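Long-range contacts in YciF Bacterial Stress Response Protein (Salmonella enterica subsp. enterica serovar Typhimurium, PDB 4ERU), which is of unknown biochemical function but is probably a stress response protein, with a ferritin-like helix bundle that binds magnesium ions and D-malate: residues L31-R36 and E87-I92; L12-L17 and K72-K77; E41-A46 and L151-L156; E66-I71 and L130-A135. All blocks are in the same frame, centred on the assembly; numbering follows the deposited sequence.

Contact 1: residues L31-R36 and E87-I92; sequences LPKLAR and EANEVI. With MLT (D-malate), chain C.
Between two helices running nearly the same way (28° between their directions), L34 and I92 meet with their side chains at about a right angle, L34 CD2 lying 3.9 Å from I92 CD1. The same L34 methyl also rests on A88 CB, so one leucine branch touches two residues a helical turn apart. K33 crosses obliquely: its bent chain passes I92 CD1 with CG and brings CE to 3.4 Å from N89 OD1, an aliphatic contact with a polar oxygen. Farther out, R36 grips one D-malate carboxylate in a two-pronged, nearly flat bond, NE to O5 at 2.6 Å and NH2 to O4 at 3.0 Å, the first almost straight at 172°. K33 CD lies 3.2 Å from malate O4. I92 CG2 borders the ligand's other carboxylate, 3.5 Å from O1, and R101 belongs to the same pocket. Helix 99-130 backs A88 and V91, helix 41-66 covers L31 and A35, and M4 of the second subunit packs on V91.

Contact 2: residues L12-L17 and K72-K77; sequences LFIHLL and KLKRMK
Selenomethionine M76 starts with CG between its backbone N and carbonyl carbon (chi1 60°), while H15 holds its ring carbon CG opposite the backbone N (chi1 -179°); together these torsions bring selenium over the imidazole. The setting is the first long helix of a ferritin-like bundle, 9-37, along which the loop between helices 41-66 and 79-93 is laid. Selenium sits over one face of the H15 ring, 4.3 Å from its centroid and 27° off the normal, in a Met-aromatic contact. A bend at the last torsion takes the terminal methyl on, so that M76 CE comes within 3.6 Å of H15 CD2. M4 and I6 also pack on H15. Toward the bundle interior, L17 and L73 cross obliquely, touching CD2 to CD2 at 3.7 Å, with I61 and I64 behind L17 and V65 behind L73. K74 meets I14 at about a right angle, using the carbons of its extended chain, and its backbone N is hydrogen-bonded to S18 OG one helical turn beyond I14. The loop backbone meets the helix most intimately at I14, whose branch methyl CG2 presses against the carbonyl of K72, 3.3 Å from its O.

Contact 3: residues E41-A46 and L151-L156; sequences EKLSQA and LKLTDL
Helices 41-66 and 133-159 run antiparallel here, their local directions 167° apart and their axes 10.9 Å from each other. The CA atoms of L43 and L156 are separated by 7.0 Å. L156 carries the contact. Its CG is placed opposite the carbonyl carbon (chi1 -64°), and the two methyls beyond part company on the facing helix. CD1 settles against A46 CB at 3.8 Å, while also meeting L43 CD1; CD2 turns outward to the lysine side, 4.0 Å from K42 CB, where the bent K42 chain brings its NZ close as well. A46 thus receives two side chains of helix 133-159, L156 and K152, the latter with CD 4.0 Å from A46 CB. The lysines cover the outer margin with their aliphatic carbons. On the inner margin L43 and L153 approach more loosely, L43 CD1 to L153 CD2 at 4.3 Å, and both lean on helix 99-130: L43 on D102 and I106, L153 on Q110 and E113. No hydrogen bond passes between the segments, so the interface is apolar packing. Antiparallel packing of long helices is the framework of the ferritin-like bundle, and the side chain of L153 stands about 7 Å from a bound magnesium ion; E146, farther back on the same helix, is a ligand in both magnesium sites.

Contact 4: residues E66-I71 and L130-A135; sequences ESESGI and LGYSKA
The Y132 ring is covered on both faces: E68 CG lies over one, 4.0 Å from the ring centroid in a CH-pi contact, and L130 CB over the other, 3.8 Å above the centre. A bend at the second torsion of E68 (chi2 -69°) folds its carboxylate back along the ring, the two planes only 25° apart and E68 CD 3.4 Å from Y132 CD1. I71 approaches obliquely, CD1 to Y132 CE2 at 3.7 Å, sliding past in the opposite direction, and F13 of helix 9-37 adds an edge-to-face ring contact. Water completes the polar side. One molecule donates to E68 OE2 (2.8 Å), accepts from A135 N (2.9 Å) and shares a bond with S67 OG, which also bonds to I64 O; a second bridges E68 OE2 to G131 O. The glutamate is thus tied through water to the first turn of helix 133-159, where the helix dipole would probably suit its negative charge. The arrangement is an end of a ferritin-like bundle, where the tight connection between helices 99-130 and 133-159 meets a loop: G131 ends the first helix in a Schellman motif, Y132 takes the N-cap position of the next, and a type II turn from E68 to I71 folds the loop against them.

The four contacts fall into two pairs at opposite ends of the long helix bundle. Contacts 1 and 3 lie 14 Å apart between centres and are joined where A35 O accepts a hydrogen bond from S44 OG; contacts 2 and 4, equally spaced, meet through F13, I14 and L17 packing on G70, I71 and L130. Between the pairs the centres are 27 to 35 Å apart, yet helix 9-37 serves both contacts 1 and 2, and helix 133-159 both contacts 3 and 4. Along the chain the segments mostly alternate, only contact 4 being nested within the span closed by contact 3. Parts of the chain far apart in sequence are therefore held together at both ends of the metal-binding bundle.

Contact 1: residues L31-R36 and E87-I92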
loop_
_atom_site.group_PDB
_atom_site.type_symbol
_atom_site.label_atom_id
_atom_site.label_comp_id
_atom_site.label_asym_id
_atom_site.label_seq_id
_atom_site.Cartn_x
_atom_site.Cartn_y
_atom_site.Cartn_z
ATOM N N LEU A 31 -10.418 -0.860 -13.750
ATOM C CA LEU A 31 -11.546 -1.304 -12.960
ATOM C C LEU A 31 -12.623 -2.013 -13.784
ATOM O O LEU A 31 -13.239 -2.937 -13.288
ATOM C CB LEU A 31 -12.149 -0.161 -12.143
ATOM C CG LEU A 31 -11.355 0.123 -10.828
ATOM C CD1 LEU A 31 -11.699 1.506 -10.277
ATOM C CD2 LEU A 31 -11.671 -0.938 -9.808
ATOM N N PRO A 32 -12.850 -1.593 -15.043
ATOM C CA PRO A 32 -13.901 -2.320 -15.795
ATOM C C PRO A 32 -13.637 -3.822 -15.964
ATOM O O PRO A 32 -14.548 -4.644 -15.827
ATOM C CB PRO A 32 -13.881 -1.617 -17.161
ATOM C CG PRO A 32 -13.456 -0.209 -16.825
ATOM C CD PRO A 32 -12.332 -0.455 -15.829
ATOM N N LYS A 33 -12.396 -4.152 -16.290
ATOM C CA LYS A 33 -11.987 -5.531 -16.408
ATOM C C LYS A 33 -12.106 -6.280 -15.086
ATOM O O LYS A 33 -12.556 -7.438 -15.051
ATOM C CB LYS A 33 -10.556 -5.615 -16.916
ATOM C CG LYS A 33 -9.995 -6.980 -16.667
ATOM C CD LYS A 33 -9.374 -7.526 -17.873
ATOM C CE LYS A 33 -7.919 -7.267 -17.882
ATOM N NZ LYS A 33 -7.378 -8.516 -18.467
ATOM N N LEU A 34 -11.718 -5.617 -13.988
ATOM C CA LEU A 34 -11.865 -6.241 -12.677
ATOM C C LEU A 34 -13.335 -6.559 -12.402
ATOM O O LEU A 34 -13.655 -7.637 -11.893
ATOM C CB LEU A 34 -11.274 -5.359 -11.548
ATOM C CG LEU A 34 -9.794 -5.010 -11.666
ATOM C CD1 LEU A 34 -9.240 -4.241 -10.439
ATOM C CD2 LEU A 34 -8.941 -6.273 -11.938
ATOM N N ALA A 35 -14.226 -5.638 -12.750
ATOM C CA ALA A 35 -15.628 -5.873 -12.525
ATOM C C ALA A 35 -16.112 -7.076 -13.334
ATOM O O ALA A 35 -16.899 -7.864 -12.824
ATOM C CB ALA A 35 -16.477 -4.614 -12.843
ATOM N N ARG A 36 -15.608 -7.247 -14.562
ATOM C CA ARG A 36 -16.070 -8.367 -15.437
ATOM C C ARG A 36 -15.511 -9.693 -14.988
ATOM O O ARG A 36 -16.171 -10.720 -15.123
ATOM C CB ARG A 36 -15.609 -8.169 -16.887
ATOM C CG ARG A 36 -16.197 -7.001 -17.563
ATOM C CD ARG A 36 -15.936 -7.049 -19.072
ATOM N NE ARG A 36 -14.530 -7.028 -19.469
ATOM C CZ ARG A 36 -13.772 -5.943 -19.663
ATOM N NH1 ARG A 36 -14.236 -4.712 -19.478
ATOM N NH2 ARG A 36 -12.514 -6.097 -20.048
ATOM N N GLU A 87 -0.426 -6.983 -11.277
ATOM C CA GLU A 87 -0.682 -8.109 -10.344
ATOM C C GLU A 87 -2.139 -8.548 -10.328
ATOM O O GLU A 87 -2.414 -9.745 -10.325
ATOM C CB GLU A 87 -0.200 -7.801 -8.926
ATOM C CG GLU A 87 1.353 -7.562 -8.886
ATOM C CD GLU A 87 1.971 -7.586 -7.457
ATOM O OE1 GLU A 87 1.220 -7.805 -6.467
ATOM O OE2 GLU A 87 3.205 -7.386 -7.323
ATOM N N ALA A 88 -3.072 -7.588 -10.344
ATOM C CA ALA A 88 -4.493 -7.931 -10.427
ATOM C C ALA A 88 -4.785 -8.654 -11.748
ATOM O O ALA A 88 -5.554 -9.633 -11.767
ATOM C CB ALA A 88 -5.368 -6.693 -10.282
ATOM N N ASN A 89 -4.167 -8.196 -12.842
ATOM C CA ASN A 89 -4.353 -8.866 -14.128
ATOM C C ASN A 89 -3.753 -10.261 -14.172
ATOM O O ASN A 89 -4.340 -11.143 -14.805
ATOM C CB ASN A 89 -3.880 -8.002 -15.318
ATOM C CG ASN A 89 -4.740 -6.762 -15.494
ATOM O OD1 ASN A 89 -5.938 -6.776 -15.176
ATOM N ND2 ASN A 89 -4.131 -5.670 -15.947
ATOM N N GLU A 90 -2.601 -10.452 -13.521
ATOM C CA GLU A 90 -1.983 -11.780 -13.417
ATOM C C GLU A 90 -2.893 -12.733 -12.611
ATOM O O GLU A 90 -3.011 -13.911 -12.923
ATOM C CB GLU A 90 -0.578 -11.714 -12.786
ATOM C CG GLU A 90 0.212 -13.076 -12.878
ATOM C CD GLU A 90 1.455 -13.190 -11.934
ATOM O OE1 GLU A 90 1.608 -12.332 -11.021
ATOM O OE2 GLU A 90 2.274 -14.151 -12.100
ATOM N N VAL A 91 -3.539 -12.209 -11.578
ATOM C CA VAL A 91 -4.501 -12.981 -10.844
ATOM C C VAL A 91 -5.577 -13.530 -11.785
ATOM O O VAL A 91 -5.909 -14.714 -11.723
ATOM C CB VAL A 91 -5.116 -12.156 -9.669
ATOM C CG1 VAL A 91 -6.439 -12.764 -9.185
ATOM C CG2 VAL A 91 -4.081 -12.045 -8.520
ATOM N N ILE A 92 -6.119 -12.678 -12.648
ATOM C CA ILE A 92 -7.167 -13.112 -13.579
ATOM C C ILE A 92 -6.688 -14.224 -14.527
ATOM O O ILE A 92 -7.389 -15.222 -14.717
ATOM C CB ILE A 92 -7.745 -11.937 -14.373
ATOM C CG1 ILE A 92 -8.365 -10.898 -13.419
ATOM C CG2 ILE A 92 -8.738 -12.444 -15.412
ATOM C CD1 ILE A 92 -8.592 -9.509 -14.092
HETATM C C1 MLT C . -11.363 -13.034 -18.178
HETATM O O1 MLT C . -10.320 -13.722 -18.207
HETATM O O2 MLT C . -12.300 -13.252 -17.381
HETATM C C2 MLT C . -11.492 -11.894 -19.145
HETATM O O3 MLT C . -10.195 -11.540 -19.638
HETATM C C3 MLT C . -12.108 -10.694 -18.436
HETATM C C4 MLT C . -12.399 -9.608 -19.444
HETATM O O4 MLT C . -11.449 -8.907 -19.858
HETATM O O5 MLT C . -13.577 -9.451 -19.825
#

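Contact 2: residues L12-L17 and K72-K77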
loop_
_atom_site.group_PDB
_atom_site.type_symbol
_atom_site.label_atom_id
_atom_site.label_comp_id
_atom_site.label_asym_id
_atom_site.label_seq_id
_atom_site.Cartn_x
_atom_site.Cartn_y
_atom_site.Cartn_z
ATOM N N LEU A 12 7.702 18.568 -3.400
ATOM C CA LEU A 12 7.378 17.211 -2.968
ATOM C C LEU A 12 5.899 17.002 -3.134
ATOM O O LEU A 12 5.491 16.003 -3.692
ATOM C CB LEU A 12 7.782 16.949 -1.512
ATOM C CG LEU A 12 7.447 15.584 -0.883
ATOM C CD1 LEU A 12 8.008 14.415 -1.714
ATOM C CD2 LEU A 12 8.020 15.522 0.536
ATOM N N PHE A 13 5.111 17.983 -2.677
ATOM C CA PHE A 13 3.673 17.886 -2.734
ATOM C C PHE A 13 3.204 17.787 -4.193
ATOM O O PHE A 13 2.301 17.047 -4.510
ATOM C CB PHE A 13 3.049 19.075 -2.017
ATOM C CG PHE A 13 1.559 19.159 -2.150
ATOM C CD1 PHE A 13 0.733 18.564 -1.210
ATOM C CD2 PHE A 13 0.979 19.844 -3.218
ATOM C CE1 PHE A 13 -0.651 18.637 -1.323
ATOM C CE2 PHE A 13 -0.396 19.931 -3.349
ATOM C CZ PHE A 13 -1.230 19.311 -2.402
ATOM N N ILE A 14 3.840 18.533 -5.081
ATOM C CA ILE A 14 3.499 18.481 -6.492
ATOM C C ILE A 14 3.883 17.128 -7.075
ATOM O O ILE A 14 3.140 16.573 -7.865
ATOM C CB ILE A 14 4.195 19.653 -7.285
ATOM C CG1 ILE A 14 3.462 20.985 -7.043
ATOM C CG2 ILE A 14 4.348 19.336 -8.806
ATOM C CD1 ILE A 14 4.204 22.150 -7.667
ATOM N N HIS A 15 5.050 16.611 -6.694
ATOM C CA HIS A 15 5.494 15.312 -7.190
ATOM C C HIS A 15 4.465 14.222 -6.829
ATOM O O HIS A 15 4.006 13.463 -7.693
ATOM C CB HIS A 15 6.881 14.927 -6.638
ATOM C CG HIS A 15 7.364 13.605 -7.151
ATOM N ND1 HIS A 15 7.167 12.424 -6.468
ATOM C CD2 HIS A 15 7.989 13.271 -8.309
ATOM C CE1 HIS A 15 7.662 11.420 -7.174
ATOM N NE2 HIS A 15 8.156 11.907 -8.300
ATOM N N LEU A 16 4.094 14.178 -5.557
ATOM C CA LEU A 16 3.201 13.128 -5.042
ATOM C C LEU A 16 1.783 13.341 -5.520
ATOM O O LEU A 16 1.080 12.371 -5.799
ATOM C CB LEU A 16 3.217 13.077 -3.506
ATOM C CG LEU A 16 4.562 12.824 -2.809
ATOM C CD1 LEU A 16 4.429 13.060 -1.303
ATOM C CD2 LEU A 16 5.095 11.399 -3.085
ATOM N N LEU A 17 1.343 14.595 -5.605
ATOM C CA LEU A 17 0.018 14.837 -6.172
ATOM C C LEU A 17 -0.009 14.312 -7.612
ATOM O O LEU A 17 -0.962 13.645 -8.024
ATOM C CB LEU A 17 -0.391 16.328 -6.114
ATOM C CG LEU A 17 -1.830 16.607 -6.564
ATOM C CD1 LEU A 17 -2.898 15.851 -5.684
ATOM C CD2 LEU A 17 -2.102 18.112 -6.575
ATOM N N LYS A 72 0.907 22.970 -9.976
ATOM C CA LYS A 72 0.792 22.558 -11.360
ATOM C C LYS A 72 1.213 21.090 -11.438
ATOM O O LYS A 72 2.308 20.756 -10.988
ATOM C CB LYS A 72 1.694 23.427 -12.249
ATOM C CG LYS A 72 2.038 22.807 -13.636
ATOM C CD LYS A 72 2.246 23.897 -14.721
ATOM C CE LYS A 72 2.599 23.261 -16.088
ATOM N NZ LYS A 72 4.074 22.933 -16.179
ATOM N N LEU A 73 0.365 20.233 -12.007
ATOM C CA LEU A 73 0.674 18.797 -12.186
ATOM C C LEU A 73 1.722 18.518 -13.255
ATOM O O LEU A 73 1.729 19.170 -14.296
ATOM C CB LEU A 73 -0.586 18.011 -12.541
ATOM C CG LEU A 73 -1.732 18.079 -11.535
ATOM C CD1 LEU A 73 -2.901 17.259 -12.019
ATOM C CD2 LEU A 73 -1.268 17.612 -10.160
ATOM N N LYS A 74 2.596 17.551 -12.996
ATOM C CA LYS A 74 3.577 17.087 -13.981
ATOM C C LYS A 74 3.086 15.790 -14.560
ATOM O O LYS A 74 2.620 14.930 -13.830
ATOM C CB LYS A 74 4.933 16.839 -13.325
ATOM C CG LYS A 74 5.421 18.020 -12.505
ATOM C CD LYS A 74 6.921 17.975 -12.219
ATOM C CE LYS A 74 7.380 19.308 -11.582
ATOM N NZ LYS A 74 8.817 19.632 -11.863
ATOM N N ARG A 75 3.198 15.630 -15.870
ATOM C CA ARG A 75 2.806 14.371 -16.500
ATOM C C ARG A 75 3.850 13.309 -16.129
ATOM O O ARG A 75 5.044 13.489 -16.378
ATOM C CB ARG A 75 2.690 14.549 -18.017
ATOM C CG ARG A 75 1.714 13.602 -18.663
ATOM C CD ARG A 75 0.978 14.259 -19.837
ATOM N NE ARG A 75 -0.363 13.686 -20.007
ATOM C CZ ARG A 75 -1.257 14.067 -20.922
ATOM N NH1 ARG A 75 -2.446 13.460 -20.966
ATOM N NH2 ARG A 75 -0.975 15.038 -21.796
HETATM N N MSE A 76 3.409 12.232 -15.484
HETATM C CA MSE A 76 4.302 11.128 -15.126
HETATM C C MSE A 76 3.489 9.849 -14.964
HETATM O O MSE A 76 2.273 9.910 -14.750
HETATM C CB MSE A 76 5.078 11.419 -13.835
HETATM C CG MSE A 76 4.184 11.663 -12.613
HETATM SE SE MSE A 76 5.143 11.908 -10.932
HETATM C CE MSE A 76 6.802 12.670 -11.653
ATOM N N LYS A 77 4.155 8.704 -15.087
ATOM C CA LYS A 77 3.504 7.418 -14.878
ATOM C C LYS A 77 3.817 6.894 -13.472
ATOM O O LYS A 77 4.992 6.733 -13.117
ATOM C CB LYS A 77 3.913 6.393 -15.955
ATOM C CG LYS A 77 3.132 5.065 -15.845
ATOM C CD LYS A 77 3.160 4.276 -17.156
ATOM C CE LYS A 77 1.840 3.507 -17.376
ATOM N NZ LYS A 77 0.667 4.440 -17.555
#

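Contact 3: residues E41-A46 and L151-L156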
loop_
_atom_site.group_PDB
_atom_site.type_symbol
_atom_site.label_atom_id
_atom_site.label_comp_id
_atom_site.label_asym_id
_atom_site.label_seq_id
_atom_site.Cartn_x
_atom_site.Cartn_y
_atom_site.Cartn_z
ATOM N N GLU A 41 -21.545 -11.219 -7.904
ATOM C CA GLU A 41 -22.237 -9.974 -8.218
ATOM C C GLU A 41 -21.898 -8.822 -7.272
ATOM O O GLU A 41 -21.631 -7.710 -7.728
ATOM C CB GLU A 41 -23.753 -10.196 -8.284
ATOM C CG GLU A 41 -24.304 -10.125 -9.703
ATOM C CD GLU A 41 -24.023 -8.787 -10.352
ATOM O OE1 GLU A 41 -24.376 -7.739 -9.759
ATOM O OE2 GLU A 41 -23.444 -8.782 -11.458
ATOM N N LYS A 42 -21.906 -9.090 -5.967
ATOM C CA LYS A 42 -21.547 -8.081 -4.972
ATOM C C LYS A 42 -20.138 -7.473 -5.166
ATOM O O LYS A 42 -19.954 -6.260 -5.001
ATOM C CB LYS A 42 -21.693 -8.626 -3.549
ATOM C CG LYS A 42 -23.079 -8.439 -2.929
ATOM C CD LYS A 42 -23.052 -8.750 -1.431
ATOM C CE LYS A 42 -22.841 -10.249 -1.162
ATOM N NZ LYS A 42 -21.897 -10.502 -0.019
ATOM N N LEU A 43 -19.161 -8.304 -5.509
ATOM C CA LEU A 43 -17.807 -7.820 -5.754
ATOM C C LEU A 43 -17.783 -7.053 -7.080
ATOM O O LEU A 43 -17.118 -6.026 -7.220
ATOM C CB LEU A 43 -16.800 -8.972 -5.781
ATOM C CG LEU A 43 -15.323 -8.639 -6.083
ATOM C CD1 LEU A 43 -14.761 -7.521 -5.179
ATOM C CD2 LEU A 43 -14.439 -9.889 -6.015
ATOM N N SER A 44 -18.546 -7.560 -8.039
ATOM C CA SER A 44 -18.696 -6.907 -9.320
ATOM C C SER A 44 -19.255 -5.489 -9.088
ATOM O O SER A 44 -18.724 -4.507 -9.622
ATOM C CB SER A 44 -19.611 -7.742 -10.199
ATOM O OG SER A 44 -19.447 -7.389 -11.552
ATOM N N GLN A 45 -20.295 -5.380 -8.256
ATOM C CA GLN A 45 -20.870 -4.082 -7.945
ATOM C C GLN A 45 -19.895 -3.158 -7.209
ATOM O O GLN A 45 -19.922 -1.964 -7.423
ATOM C CB GLN A 45 -22.162 -4.214 -7.136
ATOM C CG GLN A 45 -23.384 -4.616 -7.997
ATOM C CD GLN A 45 -24.554 -5.195 -7.169
ATOM O OE1 GLN A 45 -24.550 -5.142 -5.929
ATOM N NE2 GLN A 45 -25.553 -5.755 -7.858
ATOM N N ALA A 46 -19.057 -3.717 -6.338
ATOM C CA ALA A 46 -18.109 -2.921 -5.569
ATOM C C ALA A 46 -17.095 -2.331 -6.528
ATOM O O ALA A 46 -16.723 -1.172 -6.386
ATOM C CB ALA A 46 -17.402 -3.775 -4.505
ATOM N N LEU A 151 -12.423 -0.936 3.837
ATOM C CA LEU A 151 -13.323 -1.633 4.735
ATOM C C LEU A 151 -14.429 -2.444 4.036
ATOM O O LEU A 151 -14.729 -3.574 4.453
ATOM C CB LEU A 151 -13.935 -0.656 5.762
ATOM C CG LEU A 151 -13.012 -0.098 6.851
ATOM C CD1 LEU A 151 -13.780 0.906 7.707
ATOM C CD2 LEU A 151 -12.438 -1.230 7.746
ATOM N N LYS A 152 -15.060 -1.875 3.015
ATOM C CA LYS A 152 -16.052 -2.631 2.260
ATOM C C LYS A 152 -15.397 -3.878 1.644
ATOM O O LYS A 152 -15.993 -4.945 1.635
ATOM C CB LYS A 152 -16.723 -1.751 1.203
ATOM C CG LYS A 152 -17.670 -2.495 0.265
ATOM C CD LYS A 152 -17.852 -1.756 -1.088
ATOM C CE LYS A 152 -19.097 -0.838 -1.114
ATOM N NZ LYS A 152 -19.479 -0.539 -2.529
ATOM N N LEU A 153 -14.152 -3.748 1.170
ATOM C CA LEU A 153 -13.455 -4.885 0.552
ATOM C C LEU A 153 -13.123 -5.954 1.603
ATOM O O LEU A 153 -13.196 -7.121 1.308
ATOM C CB LEU A 153 -12.178 -4.429 -0.164
ATOM C CG LEU A 153 -12.408 -3.698 -1.507
ATOM C CD1 LEU A 153 -11.184 -2.926 -1.964
ATOM C CD2 LEU A 153 -12.879 -4.663 -2.627
ATOM N N THR A 154 -12.757 -5.539 2.815
ATOM C CA THR A 154 -12.575 -6.496 3.912
ATOM C C THR A 154 -13.875 -7.279 4.198
ATOM O O THR A 154 -13.858 -8.522 4.315
ATOM C CB THR A 154 -12.009 -5.815 5.173
ATOM O OG1 THR A 154 -10.661 -5.392 4.911
ATOM C CG2 THR A 154 -12.011 -6.757 6.380
ATOM N N ASP A 155 -15.000 -6.561 4.277
ATOM C CA ASP A 155 -16.313 -7.201 4.387
ATOM C C ASP A 155 -16.520 -8.281 3.338
ATOM O O ASP A 155 -16.879 -9.422 3.691
ATOM C CB ASP A 155 -17.453 -6.172 4.326
ATOM C CG ASP A 155 -17.860 -5.688 5.713
ATOM O OD1 ASP A 155 -17.195 -6.060 6.717
ATOM O OD2 ASP A 155 -18.842 -4.929 5.803
ATOM N N LEU A 156 -16.257 -7.954 2.066
ATOM C CA LEU A 156 -16.329 -8.963 1.001
ATOM C C LEU A 156 -15.307 -10.097 1.160
ATOM O O LEU A 156 -15.645 -11.252 0.898
ATOM C CB LEU A 156 -16.246 -8.333 -0.397
ATOM C CG LEU A 156 -17.417 -7.401 -0.762
ATOM C CD1 LEU A 156 -17.100 -6.671 -2.037
ATOM C CD2 LEU A 156 -18.726 -8.148 -0.901
#

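Contact 4: residues E66-I71 and L130-A135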
loop_
_atom_site.group_PDB
_atom_site.type_symbol
_atom_site.label_atom_id
_atom_site.label_comp_id
_atom_site.label_asym_id
_atom_site.label_seq_id
_atom_site.Cartn_x
_atom_site.Cartn_y
_atom_site.Cartn_z
ATOM N N GLU A 66 -6.781 23.785 -9.302
ATOM C CA GLU A 66 -7.318 25.145 -9.477
ATOM C C GLU A 66 -7.295 26.013 -8.204
ATOM O O GLU A 66 -7.392 27.241 -8.299
ATOM C CB GLU A 66 -8.741 25.100 -10.020
ATOM C CG GLU A 66 -8.849 24.636 -11.461
ATOM C CD GLU A 66 -10.097 23.762 -11.692
ATOM O OE1 GLU A 66 -10.101 22.946 -12.662
ATOM O OE2 GLU A 66 -11.065 23.878 -10.884
ATOM N N SER A 67 -7.152 25.395 -7.026
ATOM C CA SER A 67 -7.339 26.118 -5.751
ATOM C C SER A 67 -6.106 26.915 -5.301
ATOM O O SER A 67 -6.172 27.690 -4.355
ATOM C CB SER A 67 -7.809 25.161 -4.628
ATOM O OG SER A 67 -6.731 24.620 -3.857
ATOM N N GLU A 68 -4.979 26.696 -5.962
ATOM C CA GLU A 68 -3.719 27.251 -5.515
ATOM C C GLU A 68 -2.856 27.432 -6.740
ATOM O O GLU A 68 -2.626 26.479 -7.494
ATOM C CB GLU A 68 -2.997 26.300 -4.539
ATOM C CG GLU A 68 -3.712 26.018 -3.203
ATOM C CD GLU A 68 -3.764 27.215 -2.248
ATOM O OE1 GLU A 68 -2.935 28.141 -2.390
ATOM O OE2 GLU A 68 -4.628 27.217 -1.342
ATOM N N SER A 69 -2.364 28.651 -6.938
ATOM C CA SER A 69 -1.463 28.900 -8.045
ATOM C C SER A 69 -0.137 28.260 -7.681
ATOM O O SER A 69 0.192 28.105 -6.487
ATOM C CB SER A 69 -1.325 30.407 -8.328
ATOM O OG SER A 69 -1.277 31.188 -7.138
ATOM N N GLY A 70 0.607 27.831 -8.691
ATOM C CA GLY A 70 1.850 27.123 -8.405
ATOM C C GLY A 70 1.653 25.709 -7.845
ATOM O O GLY A 70 2.622 25.072 -7.434
ATOM N N ILE A 71 0.403 25.236 -7.771
ATOM C CA ILE A 71 0.157 23.803 -7.843
ATOM C C ILE A 71 -0.084 23.554 -9.321
ATOM O O ILE A 71 -1.113 23.940 -9.861
ATOM C CB ILE A 71 -1.065 23.317 -7.051
ATOM C CG1 ILE A 71 -0.830 23.430 -5.551
ATOM C CG2 ILE A 71 -1.353 21.836 -7.416
ATOM C CD1 ILE A 71 -2.024 22.997 -4.732
ATOM N N LEU A 130 1.456 23.377 4.253
ATOM C CA LEU A 130 1.618 24.422 3.264
ATOM C C LEU A 130 0.533 25.510 3.355
ATOM O O LEU A 130 0.632 26.527 2.678
ATOM C CB LEU A 130 1.699 23.810 1.851
ATOM C CG LEU A 130 2.967 22.971 1.604
ATOM C CD1 LEU A 130 2.850 22.144 0.328
ATOM C CD2 LEU A 130 4.236 23.846 1.573
ATOM N N GLY A 131 -0.477 25.295 4.201
ATOM C CA GLY A 131 -1.621 26.199 4.298
ATOM C C GLY A 131 -2.559 26.162 3.095
ATOM O O GLY A 131 -3.200 27.178 2.772
ATOM N N TYR A 132 -2.641 25.010 2.415
ATOM C CA TYR A 132 -3.585 24.840 1.299
ATOM C C TYR A 132 -4.908 24.349 1.878
ATOM O O TYR A 132 -5.201 23.146 1.863
ATOM C CB TYR A 132 -3.075 23.836 0.259
ATOM C CG TYR A 132 -1.783 24.181 -0.441
ATOM C CD1 TYR A 132 -1.326 25.500 -0.525
ATOM C CD2 TYR A 132 -1.041 23.190 -1.060
ATOM C CE1 TYR A 132 -0.138 25.808 -1.195
ATOM C CE2 TYR A 132 0.141 23.479 -1.725
ATOM C CZ TYR A 132 0.590 24.793 -1.787
ATOM O OH TYR A 132 1.759 25.076 -2.445
ATOM N N SER A 133 -5.701 25.285 2.391
ATOM C CA SER A 133 -6.882 24.953 3.175
ATOM C C SER A 133 -7.919 24.189 2.362
ATOM O O SER A 133 -8.503 23.223 2.849
ATOM C CB SER A 133 -7.484 26.232 3.752
ATOM O OG SER A 133 -6.542 26.811 4.644
ATOM N N LYS A 134 -8.135 24.623 1.127
ATOM C CA LYS A 134 -9.107 23.965 0.273
ATOM C C LYS A 134 -8.637 22.538 -0.120
ATOM O O LYS A 134 -9.416 21.587 -0.044
ATOM C CB LYS A 134 -9.435 24.843 -0.940
ATOM C CG LYS A 134 -10.623 24.372 -1.811
ATOM C CD LYS A 134 -11.948 24.069 -1.033
ATOM C CE LYS A 134 -12.774 25.348 -0.693
ATOM N NZ LYS A 134 -14.277 25.189 -0.859
ATOM N N ALA A 135 -7.370 22.392 -0.507
ATOM C CA ALA A 135 -6.816 21.073 -0.793
ATOM C C ALA A 135 -7.017 20.155 0.427
ATOM O O ALA A 135 -7.538 19.048 0.282
ATOM C CB ALA A 135 -5.334 21.176 -1.188
HETATM O O HOH W 1 -6.110 24.875 -1.363
HETATM O O HOH W 2 -3.570 29.334 0.896
#